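Local coordinates for Galactose/lactose metabolism regulatory protein GAL80 (Saccharomyces cerevisiae, PDB 3BTV), which represses the galactose and lactose metabolic genes by binding the activator GAL4 and blocking its transcriptional activation when no inducing sugar is present, at residues Tyr228-Asn233 with Thr270-Asn275; Arg163-Ile168 with Leu221-Ser226. The protein carries 1 engineered substitution. All coordinates share one frame; numbering follows the deposited sequence.

Interaction 1 (Tyr228-Asn233 with Thr270-Asn275); sequences YFSRIN and TLLNGN
Antiparallel pairing of neighbouring strands in the large mixed sheet of the C-terminal domain brings Phe229 opposite Leu271 as a non-hydrogen-bonded pair. Backbone bonds flank this pair: Leu272 N donates to Tyr228 O and Ser230 N to Thr270 O, both at 2.8 Å. A further backbone bond runs from Thr270 N to Arg231 O, 3.0 Å. The side chains of Phe229 and Leu271 leave the backbones pointing away from the partner strand, yet they meet again: CD2 of Leu271 comes over one face of the Phe229 ring, 3.9 Å from its centroid, a CH-pi contact displaced toward the rim. Beyond Phe229 the chain turns a corner at Ser230. There OG1 of Thr270, set between its own backbone N and carbonyl carbon (chi1 55°), lies 3.6 Å from CB of Ser230 and accepts a weak bond from Arg231 N. Leu272 lays CD2 against the same Ser230 CB at 3.7 Å. Helix 209-225 covers Phe229 through Ile218 and Gln222, Val278 of strand 276-283 touches both Phe229 and Leu271, and Phe237 of the second subunit packs on Thr270.

Interaction 2 (Arg163-Ile168 with Leu221-Ser226); sequences RAKELI and LQYMTS
Polar contacts between helices 159-169 and 209-225 centre on Lys165, whose ammonium reaches the C-terminal end of the second helix. Its NZ donates to Tyr223 O at 2.9 Å, nearly in line with the C=O bond (164°), and Ser226 OG lies 3.0 Å from the same nitrogen. A further bond to Phe397 O gives this buried charge a second carbonyl; such oxygens, one at a helix end, would be expected to stabilise it. Aromatic contacts use the same side chain. Extended from chi1 (-175°) through chi3 and bent only at chi4, it crosses Tyr223 at about a right angle, with Lys165 CD 3.6 Å from Tyr223 CE2, over one face of the ring. NZ stands 4.4 Å from the ring centroid and close to the normal, a cation-pi contact, and Phe399 supplies another. Tyr223 OH is tied to Asp398 O. Apolar contacts join Ala164 CB to Met224 SD at 3.7 Å and, more loosely, Ile168 CD1 to Met224 CB at 4.4 Å. The segment axes pass 8.7 Å apart at 39°. Ser226, with positive phi, is the C-prime residue of a Schellman motif, and Lys165 NZ binds the same Tyr223 O that accepts the weak bond from Ser226 N: a lysine from a neighbouring helix joined to a helix C-terminus.

How the interactions relate
Helix 209-225 leads through a short turn into strand 229-237, so interaction 2, at the end of the helix, and interaction 1, at the start of the strand, follow in series, their centres about 15 Å apart. They also touch in space. Gln222 OE1 lies 3.4 Å from Tyr228 CD2 and 3.6 Å from Phe229 CD1, Leu271 CD1 is 3.6 Å from Thr225 OG1, and Asn273 ND2 comes within 2.9 Å of Ser226 O. The end of the helix, closed by its Schellman motif, lies against the strand pair of interaction 1. Phe397 joins the two sites differently, its ring meeting Tyr228 while its carbonyl accepts from Lys165. Interaction 1 extends to the second subunit, whereas interaction 2 stays within one chain.

Interaction 1 (Tyr228-Asn233 with Thr270-Asn275)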
ATOM      1  N   TYR B 228     -17.457   4.241   6.523  1.00 41.76           N
ATOM      2  CA  TYR B 228     -17.226   4.627   5.135  1.00 43.01           C
ATOM      3  C   TYR B 228     -15.944   5.455   5.027  1.00 38.68           C
ATOM      4  O   TYR B 228     -15.337   5.820   6.032  1.00 41.08           O
ATOM      5  CB  TYR B 228     -18.408   5.439   4.574  1.00 47.46           C
ATOM      6  CG  TYR B 228     -19.703   4.658   4.555  1.00 55.35           C
ATOM      7  CD1 TYR B 228     -20.761   5.007   5.380  1.00 50.77           C
ATOM      8  CD2 TYR B 228     -19.852   3.549   3.735  1.00 47.66           C
ATOM      9  CE1 TYR B 228     -21.944   4.279   5.375  1.00 46.62           C
ATOM     10  CE2 TYR B 228     -21.023   2.821   3.721  1.00 50.90           C
ATOM     11  CZ  TYR B 228     -22.064   3.189   4.545  1.00 50.40           C
ATOM     12  OH  TYR B 228     -23.224   2.454   4.529  1.00 47.30           O
ATOM     13  N   PHE B 229     -15.548   5.758   3.796  1.00 32.71           N
ATOM     14  CA  PHE B 229     -14.340   6.548   3.571  1.00 41.20           C
ATOM     15  C   PHE B 229     -14.616   8.037   3.646  1.00 43.77           C
ATOM     16  O   PHE B 229     -15.702   8.479   3.316  1.00 41.64           O
ATOM     17  CB  PHE B 229     -13.720   6.210   2.219  1.00 40.59           C
ATOM     18  CG  PHE B 229     -12.986   4.917   2.214  1.00 45.08           C
ATOM     19  CD1 PHE B 229     -13.646   3.738   1.915  1.00 39.12           C
ATOM     20  CD2 PHE B 229     -11.642   4.869   2.541  1.00 42.35           C
ATOM     21  CE1 PHE B 229     -12.969   2.534   1.928  1.00 41.72           C
ATOM     22  CE2 PHE B 229     -10.952   3.656   2.553  1.00 33.06           C
ATOM     23  CZ  PHE B 229     -11.624   2.495   2.248  1.00 31.65           C
ATOM     24  N   SER B 230     -13.618   8.801   4.074  1.00 39.18           N
ATOM     25  CA  SER B 230     -13.710  10.252   4.102  1.00 41.15           C
ATOM     26  C   SER B 230     -13.079  10.795   2.824  1.00 44.52           C
ATOM     27  O   SER B 230     -13.703  11.542   2.068  1.00 47.10           O
ATOM     28  CB  SER B 230     -12.983  10.792   5.340  1.00 45.65           C
ATOM     29  OG  SER B 230     -12.576  12.132   5.162  1.00 77.72           O
ATOM     30  N   ARG B 231     -11.836  10.396   2.577  1.00 43.11           N
ATOM     31  CA  ARG B 231     -11.089  10.863   1.413  1.00 38.34           C
ATOM     32  C   ARG B 231     -10.428   9.684   0.714  1.00 46.33           C
ATOM     33  O   ARG B 231     -10.051   8.729   1.360  1.00 38.15           O
ATOM     34  CB  ARG B 231     -10.030  11.882   1.845  1.00 39.07           C
ATOM     35  CG  ARG B 231     -10.631  13.128   2.518  1.00 62.44           C
ATOM     36  CD  ARG B 231      -9.590  14.198   2.849  1.00 75.64           C
ATOM     37  NE  ARG B 231      -9.171  14.946   1.665  1.00114.45           N
ATOM     38  CZ  ARG B 231      -8.687  16.185   1.688  1.00138.93           C
ATOM     39  NH1 ARG B 231      -8.567  16.833   2.841  1.00149.40           N
ATOM     40  NH2 ARG B 231      -8.332  16.781   0.555  1.00133.97           N
ATOM     41  N   ILE B 232     -10.303   9.752  -0.605  1.00 39.01           N
ATOM     42  CA  ILE B 232      -9.615   8.716  -1.354  1.00 34.99           C
ATOM     43  C   ILE B 232      -8.791   9.283  -2.499  1.00 41.35           C
ATOM     44  O   ILE B 232      -9.078  10.358  -3.033  1.00 42.74           O
ATOM     45  CB  ILE B 232     -10.597   7.700  -1.949  1.00 40.87           C
ATOM     46  CG1 ILE B 232     -11.533   8.409  -2.931  1.00 51.36           C
ATOM     47  CG2 ILE B 232     -11.420   7.061  -0.846  1.00 36.21           C
ATOM     48  CD1 ILE B 232     -11.755   7.688  -4.229  1.00 43.02           C
ATOM     49  N   ASN B 233      -7.775   8.531  -2.887  1.00 34.37           N
ATOM     50  CA  ASN B 233      -7.050   8.778  -4.119  1.00 37.70           C
ATOM     51  C   ASN B 233      -6.784   7.454  -4.801  1.00 42.60           C
ATOM     52  O   ASN B 233      -6.394   6.483  -4.155  1.00 37.60           O
ATOM     53  CB  ASN B 233      -5.702   9.453  -3.850  1.00 32.19           C
ATOM     54  CG  ASN B 233      -5.051   9.974  -5.134  1.00 63.96           C
ATOM     55  OD1 ASN B 233      -5.280  11.113  -5.540  1.00 79.65           O
ATOM     56  ND2 ASN B 233      -4.247   9.134  -5.779  1.00 37.28           N
ATOM     57  N   THR B 270      -8.770   7.308   3.702  1.00 31.23           N
ATOM     58  CA  THR B 270      -8.954   7.407   5.142  1.00 36.25           C
ATOM     59  C   THR B 270     -10.380   7.028   5.501  1.00 38.26           C
ATOM     60  O   THR B 270     -11.326   7.464   4.844  1.00 38.12           O
ATOM     61  CB  THR B 270      -8.716   8.843   5.625  1.00 39.82           C
ATOM     62  OG1 THR B 270      -9.573   9.715   4.897  1.00 37.44           O
ATOM     63  CG2 THR B 270      -7.298   9.260   5.367  1.00 42.11           C
ATOM     64  N   LEU B 271     -10.533   6.219   6.542  1.00 33.95           N
ATOM     65  CA  LEU B 271     -11.854   5.886   7.050  1.00 33.23           C
ATOM     66  C   LEU B 271     -12.415   7.062   7.847  1.00 37.59           C
ATOM     67  O   LEU B 271     -11.712   7.665   8.662  1.00 37.15           O
ATOM     68  CB  LEU B 271     -11.812   4.633   7.939  1.00 36.10           C
ATOM     69  CG  LEU B 271     -11.392   3.330   7.257  1.00 41.58           C
ATOM     70  CD1 LEU B 271     -11.453   2.177   8.261  1.00 39.85           C
ATOM     71  CD2 LEU B 271     -12.269   3.042   6.047  1.00 39.21           C
ATOM     72  N   LEU B 272     -13.692   7.375   7.622  1.00 40.88           N
ATOM     73  CA  LEU B 272     -14.363   8.439   8.376  1.00 45.21           C
ATOM     74  C   LEU B 272     -14.195   8.281   9.888  1.00 48.75           C
ATOM     75  O   LEU B 272     -13.865   9.229  10.598  1.00 47.63           O
ATOM     76  CB  LEU B 272     -15.850   8.467   8.031  1.00 42.18           C
ATOM     77  CG  LEU B 272     -16.212   9.510   6.982  1.00 53.97           C
ATOM     78  CD1 LEU B 272     -17.651   9.330   6.554  1.00 56.76           C
ATOM     79  CD2 LEU B 272     -15.965  10.932   7.526  1.00 48.99           C
ATOM     80  N   ASN B 273     -14.405   7.065  10.373  1.00 44.17           N
ATOM     81  CA  ASN B 273     -14.267   6.796  11.799  1.00 44.28           C
ATOM     82  C   ASN B 273     -12.811   6.611  12.194  1.00 57.19           C
ATOM     83  O   ASN B 273     -12.234   5.549  11.997  1.00 53.08           O
ATOM     84  CB  ASN B 273     -15.100   5.572  12.199  1.00 39.52           C
ATOM     85  CG  ASN B 273     -16.602   5.805  12.014  1.00 84.62           C
ATOM     86  OD1 ASN B 273     -17.057   6.947  11.879  1.00 81.97           O
ATOM     87  ND2 ASN B 273     -17.373   4.724  12.008  1.00 96.18           N
ATOM     88  N   GLY B 274     -12.219   7.656  12.751  1.00 45.21           N
ATOM     89  CA  GLY B 274     -10.865   7.557  13.245  1.00 45.77           C
ATOM     90  C   GLY B 274      -9.829   8.049  12.255  1.00 47.77           C
ATOM     91  O   GLY B 274      -8.630   7.983  12.534  1.00 46.06           O
ATOM     92  N   ASN B 275     -10.274   8.536  11.096  1.00 39.73           N
ATOM     93  CA  ASN B 275      -9.336   9.024  10.097  1.00 30.14           C
ATOM     94  C   ASN B 275      -8.261   7.965   9.834  1.00 32.87           C
ATOM     95  O   ASN B 275      -7.088   8.300   9.721  1.00 34.98           O
ATOM     96  CB  ASN B 275      -8.659  10.314  10.598  1.00 40.21           C
ATOM     97  CG  ASN B 275      -7.976  11.086   9.487  1.00 47.68           C
ATOM     98  OD1 ASN B 275      -8.497  11.171   8.371  1.00 41.95           O
ATOM     99  ND2 ASN B 275      -6.792  11.633   9.775  1.00 39.39           N
TER
HETATM  100  O   HOH W   1     -11.213  11.542   7.874  1.00 56.05           O

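Interaction 2 (Arg163-Ile168 with Leu221-Ser226)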
ATOM      1  N   ARG B 163     -16.953 -12.907  11.857  1.00 40.86           N
ATOM      2  CA  ARG B 163     -16.090 -13.066  13.036  1.00 37.16           C
ATOM      3  C   ARG B 163     -15.174 -11.843  13.196  1.00 35.66           C
ATOM      4  O   ARG B 163     -15.047 -11.288  14.286  1.00 39.30           O
ATOM      5  CB  ARG B 163     -15.251 -14.348  12.948  1.00 34.08           C
ATOM      6  CG  ARG B 163     -15.998 -15.627  13.346  1.00 82.65           C
ATOM      7  CD  ARG B 163     -15.795 -15.987  14.825  1.00113.64           C
ATOM      8  NE  ARG B 163     -16.315 -17.319  15.154  1.00131.18           N
ATOM      9  CZ  ARG B 163     -16.048 -17.985  16.278  1.00120.98           C
ATOM     10  NH1 ARG B 163     -15.255 -17.454  17.200  1.00111.13           N
ATOM     11  NH2 ARG B 163     -16.571 -19.188  16.481  1.00111.25           N
ATOM     12  N   ALA B 164     -14.550 -11.404  12.109  1.00 34.01           N
ATOM     13  CA  ALA B 164     -13.695 -10.210  12.187  1.00 31.94           C
ATOM     14  C   ALA B 164     -14.488  -8.976  12.653  1.00 32.57           C
ATOM     15  O   ALA B 164     -14.039  -8.209  13.537  1.00 33.93           O
ATOM     16  CB  ALA B 164     -13.021  -9.951  10.862  1.00 33.25           C
ATOM     17  N   LYS B 165     -15.667  -8.789  12.060  1.00 31.52           N
ATOM     18  CA  LYS B 165     -16.533  -7.663  12.410  1.00 30.82           C
ATOM     19  C   LYS B 165     -16.876  -7.703  13.903  1.00 38.63           C
ATOM     20  O   LYS B 165     -16.870  -6.674  14.580  1.00 37.31           O
ATOM     21  CB  LYS B 165     -17.828  -7.705  11.601  1.00 37.32           C
ATOM     22  CG  LYS B 165     -18.763  -6.483  11.815  1.00 31.37           C
ATOM     23  CD  LYS B 165     -19.935  -6.540  10.820  1.00 36.13           C
ATOM     24  CE  LYS B 165     -21.027  -5.516  11.116  1.00 32.93           C
ATOM     25  NZ  LYS B 165     -20.548  -4.120  11.116  1.00 39.78           N
ATOM     26  N   GLU B 166     -17.188  -8.902  14.399  1.00 37.38           N
ATOM     27  CA  GLU B 166     -17.560  -9.076  15.802  1.00 47.69           C
ATOM     28  C   GLU B 166     -16.398  -8.684  16.697  1.00 43.49           C
ATOM     29  O   GLU B 166     -16.573  -7.914  17.637  1.00 41.33           O
ATOM     30  CB  GLU B 166     -17.992 -10.520  16.093  1.00 42.66           C
ATOM     31  CG  GLU B 166     -19.341 -10.880  15.481  1.00 66.58           C
ATOM     32  CD  GLU B 166     -19.688 -12.359  15.606  1.00 87.25           C
ATOM     33  OE1 GLU B 166     -18.868 -13.127  16.157  1.00 83.29           O
ATOM     34  OE2 GLU B 166     -20.781 -12.752  15.143  1.00 82.76           O
ATOM     35  N   LEU B 167     -15.206  -9.199  16.385  1.00 37.88           N
ATOM     36  CA  LEU B 167     -14.021  -8.896  17.181  1.00 33.26           C
ATOM     37  C   LEU B 167     -13.741  -7.393  17.208  1.00 38.71           C
ATOM     38  O   LEU B 167     -13.491  -6.793  18.260  1.00 33.86           O
ATOM     39  CB  LEU B 167     -12.822  -9.688  16.663  1.00 37.69           C
ATOM     40  CG  LEU B 167     -12.977 -11.189  16.964  1.00 41.20           C
ATOM     41  CD1 LEU B 167     -12.025 -12.061  16.163  1.00 43.31           C
ATOM     42  CD2 LEU B 167     -12.844 -11.478  18.480  1.00 42.79           C
ATOM     43  N   ILE B 168     -13.785  -6.780  16.041  1.00 30.54           N
ATOM     44  CA  ILE B 168     -13.551  -5.355  15.956  1.00 28.93           C
ATOM     45  C   ILE B 168     -14.586  -4.571  16.749  1.00 37.87           C
ATOM     46  O   ILE B 168     -14.225  -3.705  17.538  1.00 36.83           O
ATOM     47  CB  ILE B 168     -13.546  -4.880  14.513  1.00 28.42           C
ATOM     48  CG1 ILE B 168     -12.343  -5.493  13.793  1.00 34.49           C
ATOM     49  CG2 ILE B 168     -13.519  -3.354  14.455  1.00 34.83           C
ATOM     50  CD1 ILE B 168     -12.392  -5.326  12.277  1.00 32.15           C
ATOM     51  N   LEU B 221     -14.466  -4.437   3.697  1.00 35.26           N
ATOM     52  CA  LEU B 221     -13.611  -3.667   4.597  1.00 34.32           C
ATOM     53  C   LEU B 221     -14.455  -2.669   5.370  1.00 36.51           C
ATOM     54  O   LEU B 221     -14.352  -2.565   6.591  1.00 34.53           O
ATOM     55  CB  LEU B 221     -12.500  -2.918   3.850  1.00 30.63           C
ATOM     56  CG  LEU B 221     -11.606  -2.173   4.844  1.00 34.42           C
ATOM     57  CD1 LEU B 221     -10.797  -3.184   5.713  1.00 34.00           C
ATOM     58  CD2 LEU B 221     -10.685  -1.204   4.139  1.00 42.70           C
ATOM     59  N   GLN B 222     -15.300  -1.935   4.650  1.00 33.07           N
ATOM     60  CA  GLN B 222     -16.146  -0.926   5.273  1.00 34.25           C
ATOM     61  C   GLN B 222     -17.156  -1.566   6.193  1.00 31.26           C
ATOM     62  O   GLN B 222     -17.468  -1.034   7.256  1.00 37.56           O
ATOM     63  CB  GLN B 222     -16.874  -0.118   4.206  1.00 38.71           C
ATOM     64  CG  GLN B 222     -15.943   0.766   3.411  1.00 31.94           C
ATOM     65  CD  GLN B 222     -16.633   1.349   2.194  1.00 53.19           C
ATOM     66  OE1 GLN B 222     -17.063   2.493   2.202  1.00 41.41           O
ATOM     67  NE2 GLN B 222     -16.765   0.551   1.152  1.00 38.51           N
ATOM     68  N   TYR B 223     -17.652  -2.723   5.784  1.00 35.32           N
ATOM     69  CA  TYR B 223     -18.602  -3.463   6.602  1.00 36.22           C
ATOM     70  C   TYR B 223     -17.978  -3.952   7.923  1.00 43.41           C
ATOM     71  O   TYR B 223     -18.592  -3.840   8.985  1.00 41.81           O
ATOM     72  CB  TYR B 223     -19.192  -4.629   5.801  1.00 38.02           C
ATOM     73  CG  TYR B 223     -20.307  -5.364   6.523  1.00 40.13           C
ATOM     74  CD1 TYR B 223     -21.504  -4.722   6.834  1.00 40.27           C
ATOM     75  CD2 TYR B 223     -20.160  -6.691   6.897  1.00 40.94           C
ATOM     76  CE1 TYR B 223     -22.520  -5.385   7.487  1.00 42.99           C
ATOM     77  CE2 TYR B 223     -21.180  -7.370   7.547  1.00 38.85           C
ATOM     78  CZ  TYR B 223     -22.348  -6.706   7.849  1.00 50.11           C
ATOM     79  OH  TYR B 223     -23.354  -7.366   8.506  1.00 44.38           O
ATOM     80  N   MET B 224     -16.757  -4.478   7.860  1.00 36.32           N
ATOM     81  CA  MET B 224     -16.065  -5.003   9.050  1.00 37.63           C
ATOM     82  C   MET B 224     -15.648  -3.912  10.029  1.00 41.69           C
ATOM     83  O   MET B 224     -15.642  -4.125  11.233  1.00 36.43           O
ATOM     84  CB  MET B 224     -14.795  -5.758   8.640  1.00 38.53           C
ATOM     85  CG  MET B 224     -15.026  -7.130   8.081  1.00 40.68           C
ATOM     86  SD  MET B 224     -13.445  -7.951   7.781  1.00 44.69           S
ATOM     87  CE  MET B 224     -12.716  -6.926   6.485  1.00 37.63           C
ATOM     88  N   THR B 225     -15.258  -2.752   9.505  1.00 31.81           N
ATOM     89  CA  THR B 225     -14.797  -1.681  10.354  1.00 38.18           C
ATOM     90  C   THR B 225     -15.953  -0.761  10.707  1.00 40.52           C
ATOM     91  O   THR B 225     -15.798   0.174  11.479  1.00 40.89           O
ATOM     92  CB  THR B 225     -13.680  -0.848   9.675  1.00 41.46           C
ATOM     93  OG1 THR B 225     -14.201  -0.202   8.501  1.00 39.00           O
ATOM     94  CG2 THR B 225     -12.494  -1.739   9.295  1.00 35.33           C
ATOM     95  N   SER B 226     -17.119  -1.028  10.137  1.00 38.77           N
ATOM     96  CA  SER B 226     -18.273  -0.146  10.325  1.00 40.70           C
ATOM     97  C   SER B 226     -17.927   1.317  10.035  1.00 47.31           C
ATOM     98  O   SER B 226     -18.250   2.198  10.825  1.00 40.63           O
ATOM     99  CB  SER B 226     -18.822  -0.251  11.753  1.00 39.56           C
ATOM    100  OG  SER B 226     -19.242  -1.571  12.052  1.00 44.04           O
TER